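Neuraminidase (Influenza A virus, PDB 4GDI) may remove terminal sialic acid from glycoconjugates, as related neuraminidases do, although the putative active site of this bat-virus protein has diverged. Local coordinates at residues S123-K128 with G143-P148; F137-G142 with V163-N168; S172-Y177 with G194-Y199. One frame throughout, in Å; residues are numbered along the deposited sequence.

Contact 1. Residues S123-K128 with G143-P148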
# COMPACT_ATOMS: atom_id res chain seq x y z
N SER A 123 22.36 23.97 -17.30
CA SER A 123 21.36 23.80 -16.26
C SER A 123 20.00 24.43 -16.64
O SER A 123 19.93 25.53 -17.18
CB SER A 123 21.87 24.38 -14.93
OG SER A 123 20.85 24.36 -13.93
N PHE A 124 18.93 23.71 -16.35
CA PHE A 124 17.60 24.24 -16.58
C PHE A 124 16.65 23.77 -15.47
O PHE A 124 16.89 22.76 -14.81
CB PHE A 124 17.06 23.81 -17.95
CG PHE A 124 16.78 22.34 -18.05
CD1 PHE A 124 17.80 21.43 -18.22
CD2 PHE A 124 15.47 21.86 -17.96
CE1 PHE A 124 17.54 20.08 -18.30
CE2 PHE A 124 15.21 20.52 -18.03
CZ PHE A 124 16.24 19.62 -18.20
N ILE A 125 15.58 24.51 -15.27
CA ILE A 125 14.56 24.13 -14.32
C ILE A 125 13.30 23.75 -15.07
O ILE A 125 12.96 24.36 -16.10
CB ILE A 125 14.31 25.28 -13.30
CG1 ILE A 125 15.42 25.26 -12.25
CG2 ILE A 125 12.94 25.14 -12.64
CD1 ILE A 125 15.46 26.50 -11.33
N MET A 126 12.63 22.69 -14.61
CA MET A 126 11.28 22.40 -15.08
C MET A 126 10.31 22.34 -13.91
O MET A 126 10.68 22.00 -12.77
CB MET A 126 11.22 21.13 -15.95
CG MET A 126 11.73 19.88 -15.32
SD MET A 126 11.68 18.43 -16.44
CE MET A 126 12.87 17.42 -15.58
N ILE A 127 9.07 22.70 -14.21
CA ILE A 127 8.02 22.80 -13.22
C ILE A 127 6.91 21.87 -13.63
O ILE A 127 6.51 21.83 -14.81
CB ILE A 127 7.49 24.24 -13.14
CG1 ILE A 127 8.66 25.21 -12.98
CG2 ILE A 127 6.48 24.38 -12.00
CD1 ILE A 127 8.27 26.66 -12.93
N LYS A 128 6.41 21.12 -12.66
CA LYS A 128 5.28 20.23 -12.86
C LYS A 128 4.14 20.67 -11.96
O LYS A 128 4.35 20.97 -10.77
CB LYS A 128 5.72 18.80 -12.53
CG LYS A 128 4.84 17.69 -13.07
CD LYS A 128 5.53 16.35 -12.84
CE LYS A 128 4.59 15.17 -13.02
NZ LYS A 128 5.15 13.91 -12.43
N GLY A 143 24.91 29.51 -14.64
CA GLY A 143 24.51 28.27 -14.00
C GLY A 143 25.47 27.84 -12.91
O GLY A 143 26.46 28.52 -12.66
N PRO A 144 25.16 26.74 -12.24
CA PRO A 144 23.89 26.03 -12.44
C PRO A 144 22.74 26.76 -11.78
O PRO A 144 22.95 27.51 -10.82
CB PRO A 144 24.14 24.69 -11.73
CG PRO A 144 25.08 25.04 -10.63
CD PRO A 144 25.98 26.13 -11.17
N LEU A 145 21.53 26.59 -12.29
CA LEU A 145 20.35 26.98 -11.53
C LEU A 145 20.25 26.12 -10.28
O LEU A 145 20.55 24.92 -10.32
CB LEU A 145 19.09 26.87 -12.38
CG LEU A 145 19.05 27.86 -13.53
CD1 LEU A 145 17.84 27.58 -14.39
CD2 LEU A 145 19.03 29.30 -13.03
N ARG A 146 19.85 26.75 -9.18
CA ARG A 146 19.81 26.10 -7.88
C ARG A 146 18.48 26.36 -7.19
O ARG A 146 18.08 27.50 -6.98
CB ARG A 146 20.96 26.61 -7.00
CG ARG A 146 22.33 26.41 -7.66
CD ARG A 146 23.46 26.84 -6.76
NE ARG A 146 23.56 28.27 -6.47
CZ ARG A 146 24.00 29.20 -7.32
NH1 ARG A 146 24.30 28.89 -8.57
NH2 ARG A 146 24.12 30.45 -6.91
N LEU A 147 17.78 25.27 -6.88
CA LEU A 147 16.58 25.31 -6.05
C LEU A 147 16.93 25.10 -4.57
O LEU A 147 17.92 24.44 -4.26
CB LEU A 147 15.58 24.28 -6.55
CG LEU A 147 14.99 24.70 -7.90
CD1 LEU A 147 14.37 23.53 -8.71
CD2 LEU A 147 13.93 25.76 -7.65
N PRO A 148 16.12 25.64 -3.65
CA PRO A 148 16.60 25.71 -2.26
C PRO A 148 16.48 24.44 -1.41
O PRO A 148 16.94 24.45 -0.26
CB PRO A 148 15.73 26.81 -1.66
CG PRO A 148 14.47 26.78 -2.45
CD PRO A 148 14.86 26.38 -3.85
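Ser123 OG accepts a hydrogen bond from the backbone N of Leu145 at 2.9 Å. The bond is bent, with 135° at the hydrogen. It lies in the six-bladed beta-propeller of the neuraminidase family, where strand 124-129 meets the loop that leaves its own sheet for the next one. Ser123 carries OG anti to its own N (chi1 174°), which brings the oxygen to the loop backbone. Its CB rests on Pro144, 3.6 Å from the CA of that residue. A cis peptide bond precedes Pro144.

Further along the strand the contact is apolar and buried. Leu145 reaches over the start of the strand, and its CD1 lies 4.0 Å from Phe124 CA. Ile125 alternates with Phe124 and faces the loop. It crosses Leu145 obliquely, with CD1 3.8 Å from Leu145 CB. Val163 of the next sheet touches both Ile125 and Leu147, so the packing joins two blades. On the other side of the strand, Phe124 packs on Ile369 of a neighbouring subunit. Ile125 and Leu147 reach toward each other tip to tip, CD1 of Ile125 lying 3.9 Å from CG of Leu147.

Contact 2. Residues F137-G142 with V163-N168. With NAG (2-acetamido-2-deoxy-beta-D-glucopyranose), chain P.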
# COMPACT_ATOMS: atom_id res chain seq x y z
N PHE A 137 12.70 26.90 -17.68
CA PHE A 137 13.60 27.99 -18.03
C PHE A 137 15.06 27.59 -17.76
O PHE A 137 15.34 26.69 -16.97
CB PHE A 137 13.21 29.29 -17.32
CG PHE A 137 13.12 29.17 -15.82
CD1 PHE A 137 14.23 29.40 -15.03
CD2 PHE A 137 11.92 28.85 -15.21
CE1 PHE A 137 14.15 29.30 -13.64
CE2 PHE A 137 11.83 28.75 -13.81
CZ PHE A 137 12.96 28.97 -13.03
N SER A 138 15.98 28.26 -18.44
CA SER A 138 17.39 27.89 -18.41
C SER A 138 18.25 28.91 -17.69
O SER A 138 17.86 30.07 -17.56
CB SER A 138 17.91 27.74 -19.84
OG SER A 138 17.22 26.73 -20.55
N ALA A 139 19.42 28.48 -17.25
CA ALA A 139 20.40 29.38 -16.66
C ALA A 139 20.59 30.60 -17.54
O ALA A 139 20.53 30.51 -18.77
CB ALA A 139 21.72 28.67 -16.50
N SER A 140 20.84 31.75 -16.92
CA SER A 140 21.13 32.95 -17.69
C SER A 140 22.36 33.70 -17.17
O SER A 140 22.81 34.66 -17.79
CB SER A 140 19.91 33.89 -17.69
OG SER A 140 19.67 34.41 -16.39
N ARG A 141 22.90 33.25 -16.04
CA ARG A 141 24.07 33.89 -15.47
C ARG A 141 25.19 32.87 -15.29
O ARG A 141 26.06 33.02 -14.43
CB ARG A 141 23.71 34.54 -14.13
CG ARG A 141 22.68 35.65 -14.25
CD ARG A 141 23.28 36.89 -14.92
NE ARG A 141 22.50 38.09 -14.67
CZ ARG A 141 21.46 38.49 -15.40
NH1 ARG A 141 21.06 37.79 -16.46
NH2 ARG A 141 20.82 39.61 -15.08
N GLY A 142 25.17 31.83 -16.12
CA GLY A 142 26.26 30.87 -16.13
C GLY A 142 25.94 29.54 -15.48
O GLY A 142 26.63 28.54 -15.73
N VAL A 163 15.02 31.09 -6.64
CA VAL A 163 15.93 30.39 -7.54
C VAL A 163 17.28 31.13 -7.61
O VAL A 163 17.31 32.35 -7.74
CB VAL A 163 15.35 30.32 -8.96
CG1 VAL A 163 16.36 29.72 -9.92
CG2 VAL A 163 14.05 29.52 -8.97
N SER A 164 18.38 30.38 -7.53
CA SER A 164 19.71 30.99 -7.57
C SER A 164 20.47 30.55 -8.82
O SER A 164 20.25 29.46 -9.34
CB SER A 164 20.51 30.66 -6.32
OG SER A 164 19.82 31.07 -5.15
N ASP A 165 21.37 31.42 -9.28
CA ASP A 165 22.11 31.24 -10.53
C ASP A 165 23.51 31.80 -10.31
O ASP A 165 23.75 32.51 -9.32
CB ASP A 165 21.40 32.00 -11.64
CG ASP A 165 21.85 31.60 -13.05
OD1 ASP A 165 22.89 30.91 -13.20
OD2 ASP A 165 21.17 32.01 -14.01
N GLY A 166 24.44 31.48 -11.20
CA GLY A 166 25.80 31.98 -11.09
C GLY A 166 26.78 30.97 -10.53
O GLY A 166 26.51 30.31 -9.54
N PRO A 167 27.96 30.84 -11.17
CA PRO A 167 28.95 29.82 -10.79
C PRO A 167 29.67 30.06 -9.48
O PRO A 167 30.20 29.11 -8.90
CB PRO A 167 29.97 29.88 -11.94
CG PRO A 167 29.82 31.24 -12.51
CD PRO A 167 28.36 31.56 -12.40
N ASN A 168 29.71 31.30 -9.00
CA ASN A 168 30.49 31.60 -7.81
C ASN A 168 29.71 32.28 -6.70
O ASN A 168 28.95 33.22 -6.94
CB ASN A 168 31.70 32.46 -8.19
CG ASN A 168 32.57 31.78 -9.23
OD1 ASN A 168 32.76 32.30 -10.32
ND2 ASN A 168 33.08 30.60 -8.89
C1 NAG P . 34.98 34.50 -6.76
C2 NAG P . 36.12 35.19 -7.51
C3 NAG P . 36.58 34.32 -8.67
C4 NAG P . 37.06 33.01 -8.06
C5 NAG P . 35.87 32.36 -7.37
C6 NAG P . 36.20 30.96 -6.83
C7 NAG P . 36.53 37.57 -7.73
C8 NAG P . 36.84 38.46 -8.90
N2 NAG P . 35.75 36.52 -7.98
O3 NAG P . 37.62 34.95 -9.39
O4 NAG P . 37.62 32.18 -9.05
O5 NAG P . 35.37 33.20 -6.34
O6 NAG P . 37.10 31.01 -5.75
O7 NAG P . 36.99 37.83 -6.62
O HOH W 1 18.94 33.76 -13.36
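This is a partly buried contact between neighbouring blades of the propeller, built round one aspartate that grips a turn. Asp165 ends strand 158-165, the second strand of its sheet. The turn follows strand 132-138, the last strand of the sheet before it.

Asp165 OD2 accepts two backbone N-H groups from successive residues. Ser140 N lies 2.9 Å from Asp165 OD2, which accepts through its syn lone pair; the bond is nearly straight at 168°. Arg141 N is also 2.9 Å from Asp165 OD2, but comes from above the carboxylate plane, 44° out of it, and its bond is more bent. A water donates to the same oxygen and also bonds to Ser140 OG. Asp165 OD1 accepts from Gly166 N at 2.6 Å, on its anti side and tilted out of the plane, and also from Gly143 N. Both oxygens are therefore held, which should fix the carboxylate's rotation. These N-H donors would be expected to favour its negative charge.

The Arg141 side chain adds no salt bridge here. Its CB packs against the Asp165 carboxylate, while the guanidinium end turns away. Arg141 O receives a CA-H contact from Gly166 and lies 3.4 Å from Pro167 CD. Gly142 has a positive phi of 105°, a conformation that suits glycine.

At the strand end of the contact, Phe137 points its CB toward the other segment, and its ring also stacks with Tyr177. Val163 meets this ring at the edge, near its plane, with CG2 4.2 Å from Phe137 CZ.

Contact 3. Residues S172-Y177 with G194-Y199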
# COMPACT_ATOMS: atom_id res chain seq x y z
N SER A 172 26.74 35.66 -6.82
CA SER A 172 25.53 34.88 -7.05
C SER A 172 24.35 35.77 -7.41
O SER A 172 24.31 36.95 -7.06
CB SER A 172 25.19 34.04 -5.82
OG SER A 172 25.10 34.86 -4.66
N VAL A 173 23.39 35.19 -8.13
CA VAL A 173 22.16 35.89 -8.48
C VAL A 173 20.99 35.15 -7.85
O VAL A 173 20.97 33.92 -7.83
CB VAL A 173 22.00 35.98 -10.01
CG1 VAL A 173 20.67 36.64 -10.38
CG2 VAL A 173 23.16 36.76 -10.61
N HIS A 174 20.03 35.89 -7.30
CA HIS A 174 18.88 35.29 -6.61
C HIS A 174 17.60 35.97 -7.06
O HIS A 174 17.50 37.19 -7.08
CB HIS A 174 19.08 35.41 -5.10
CG HIS A 174 20.40 34.90 -4.65
ND1 HIS A 174 20.68 33.55 -4.54
CD2 HIS A 174 21.56 35.54 -4.37
CE1 HIS A 174 21.93 33.39 -4.17
NE2 HIS A 174 22.49 34.58 -4.05
N ARG A 175 16.64 35.16 -7.48
CA ARG A 175 15.38 35.66 -7.98
C ARG A 175 14.20 35.02 -7.24
O ARG A 175 14.24 33.84 -6.91
CB ARG A 175 15.24 35.31 -9.46
CG ARG A 175 16.25 35.98 -10.36
CD ARG A 175 16.01 35.60 -11.81
NE ARG A 175 16.81 36.41 -12.71
CZ ARG A 175 16.73 36.37 -14.03
NH1 ARG A 175 15.88 35.54 -14.63
NH2 ARG A 175 17.51 37.17 -14.76
N ILE A 176 13.16 35.81 -7.00
CA ILE A 176 11.87 35.27 -6.60
C ILE A 176 11.08 34.99 -7.86
O ILE A 176 10.93 35.87 -8.71
CB ILE A 176 11.05 36.26 -5.77
CG1 ILE A 176 11.82 36.71 -4.54
CG2 ILE A 176 9.73 35.60 -5.36
CD1 ILE A 176 11.14 37.84 -3.80
N TYR A 177 10.57 33.77 -7.97
CA TYR A 177 9.65 33.44 -9.04
C TYR A 177 8.23 33.30 -8.49
O TYR A 177 8.01 32.66 -7.46
CB TYR A 177 10.09 32.14 -9.71
CG TYR A 177 11.17 32.33 -10.74
CD1 TYR A 177 12.51 32.43 -10.38
CD2 TYR A 177 10.85 32.40 -12.08
CE1 TYR A 177 13.49 32.60 -11.34
CE2 TYR A 177 11.82 32.58 -13.04
CZ TYR A 177 13.13 32.68 -12.67
OH TYR A 177 14.08 32.84 -13.65
N GLY A 194 26.93 42.30 -2.31
CA GLY A 194 27.71 42.19 -1.09
C GLY A 194 27.44 40.96 -0.25
O GLY A 194 28.10 40.74 0.77
N ILE A 195 26.46 40.15 -0.65
CA ILE A 195 26.16 38.93 0.09
C ILE A 195 25.88 37.76 -0.84
O ILE A 195 25.91 37.91 -2.06
CB ILE A 195 24.94 39.11 1.05
CG1 ILE A 195 23.63 39.18 0.27
CG2 ILE A 195 25.13 40.34 1.92
CD1 ILE A 195 22.38 39.03 1.15
N ASN A 196 25.60 36.61 -0.24
CA ASN A 196 25.21 35.39 -0.94
C ASN A 196 23.99 34.84 -0.19
O ASN A 196 23.94 34.93 1.03
CB ASN A 196 26.38 34.39 -0.91
CG ASN A 196 26.01 33.02 -1.43
OD1 ASN A 196 26.10 32.03 -0.71
ND2 ASN A 196 25.63 32.95 -2.69
N PHE A 197 23.02 34.30 -0.92
CA PHE A 197 21.73 33.91 -0.34
C PHE A 197 21.22 32.56 -0.87
O PHE A 197 20.26 32.52 -1.66
CB PHE A 197 20.67 34.99 -0.62
CG PHE A 197 19.50 34.98 0.35
CD1 PHE A 197 18.46 34.06 0.20
CD2 PHE A 197 19.45 35.88 1.41
CE1 PHE A 197 17.39 34.05 1.10
CE2 PHE A 197 18.39 35.87 2.31
CZ PHE A 197 17.36 34.96 2.16
N GLU A 198 21.87 31.48 -0.45
CA GLU A 198 21.53 30.13 -0.89
C GLU A 198 20.59 29.44 0.10
O GLU A 198 20.44 29.88 1.24
CB GLU A 198 22.80 29.26 -1.00
CG GLU A 198 23.92 29.85 -1.87
CD GLU A 198 23.60 29.86 -3.35
OE1 GLU A 198 22.84 28.99 -3.83
OE2 GLU A 198 24.12 30.76 -4.04
N TYR A 199 19.97 28.35 -0.35
CA TYR A 199 19.23 27.45 0.53
C TYR A 199 18.08 28.13 1.27
O TYR A 199 17.83 27.83 2.45
CB TYR A 199 20.16 26.84 1.57
CG TYR A 199 21.46 26.27 1.06
CD1 TYR A 199 21.59 25.80 -0.24
CD2 TYR A 199 22.56 26.19 1.91
CE1 TYR A 199 22.79 25.25 -0.68
CE2 TYR A 199 23.77 25.65 1.47
CZ TYR A 199 23.87 25.18 0.18
OH TYR A 199 25.07 24.65 -0.24
O HOH W 2 24.69 38.31 -4.64
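Asn196 and Ser172 carry the hydrogen bonding of this buried contact. Asn196 reaches from the loop with CG anti to its backbone N (chi1 172°), and its ND2 serves two acceptors. One is Ser172 OG, 2.8 Å from Asn196 ND2 and almost exactly in the amide plane. The other is Glu198 OE2, 3.0 Å from Asn196 ND2, accepting through its anti lone pair. Ser172 OG is also bonded to His174 NE2 at 2.7 Å, and either could be the donor. The serine hydroxyl thus links the amide of the loop to the imidazole of the strand. Outside partners hold three of these side chains. His174 ND1 bonds to Ser164 OG, and Asn196 OD1 takes the N-H of Leu216. Glu198 OE1 forms a salt bridge with Arg146.

Packing against the imidazole is the second kind of interaction. Phe197 CB sits over the centre of one face of the His174 ring in a CH-pi contact, 3.9 Å from the ring centroid and 8° off the normal. The phenyl group itself leads away and packs on Leu225. At the rim of the imidazole, Glu198 OE2 approaches His174 CE1 to 3.4 Å. The carboxylate and ring planes are 66° apart.

Water is the third element. One molecule lies 2.8 Å from Ser172 O and 2.9 Å from Ile195 O and can bridge the two backbones.

Asn196 also touches Asn215, a ligand of the bound calcium ion. This is a connection of the neuraminidase beta-propeller: the loop between two blades is tied to strand 173-180 of the blade it leaves, before it enters the next sheet.

The three contacts cluster in adjacent blades of the propeller. Contacts 1 and 2 are centred about 8 Å apart, contacts 2 and 3 about 10 Å, and contacts 1 and 3 about 13 Å. Contacts 1 and 2 share the sheet with neighbouring strands 124-129 and 132-138, and their segments alternate along the chain. Contact 3 comes later in sequence. It shares with contact 2 the sheet in which strands 158-165 and 173-180 are neighbours. Backbone pairs such as Ile125 N with Phe137 O and Val163 N with Arg175 O run within these sheets. Arg146 ties contact 1 to contact 3. Together they couple two consecutive blades and the chain leading into a third.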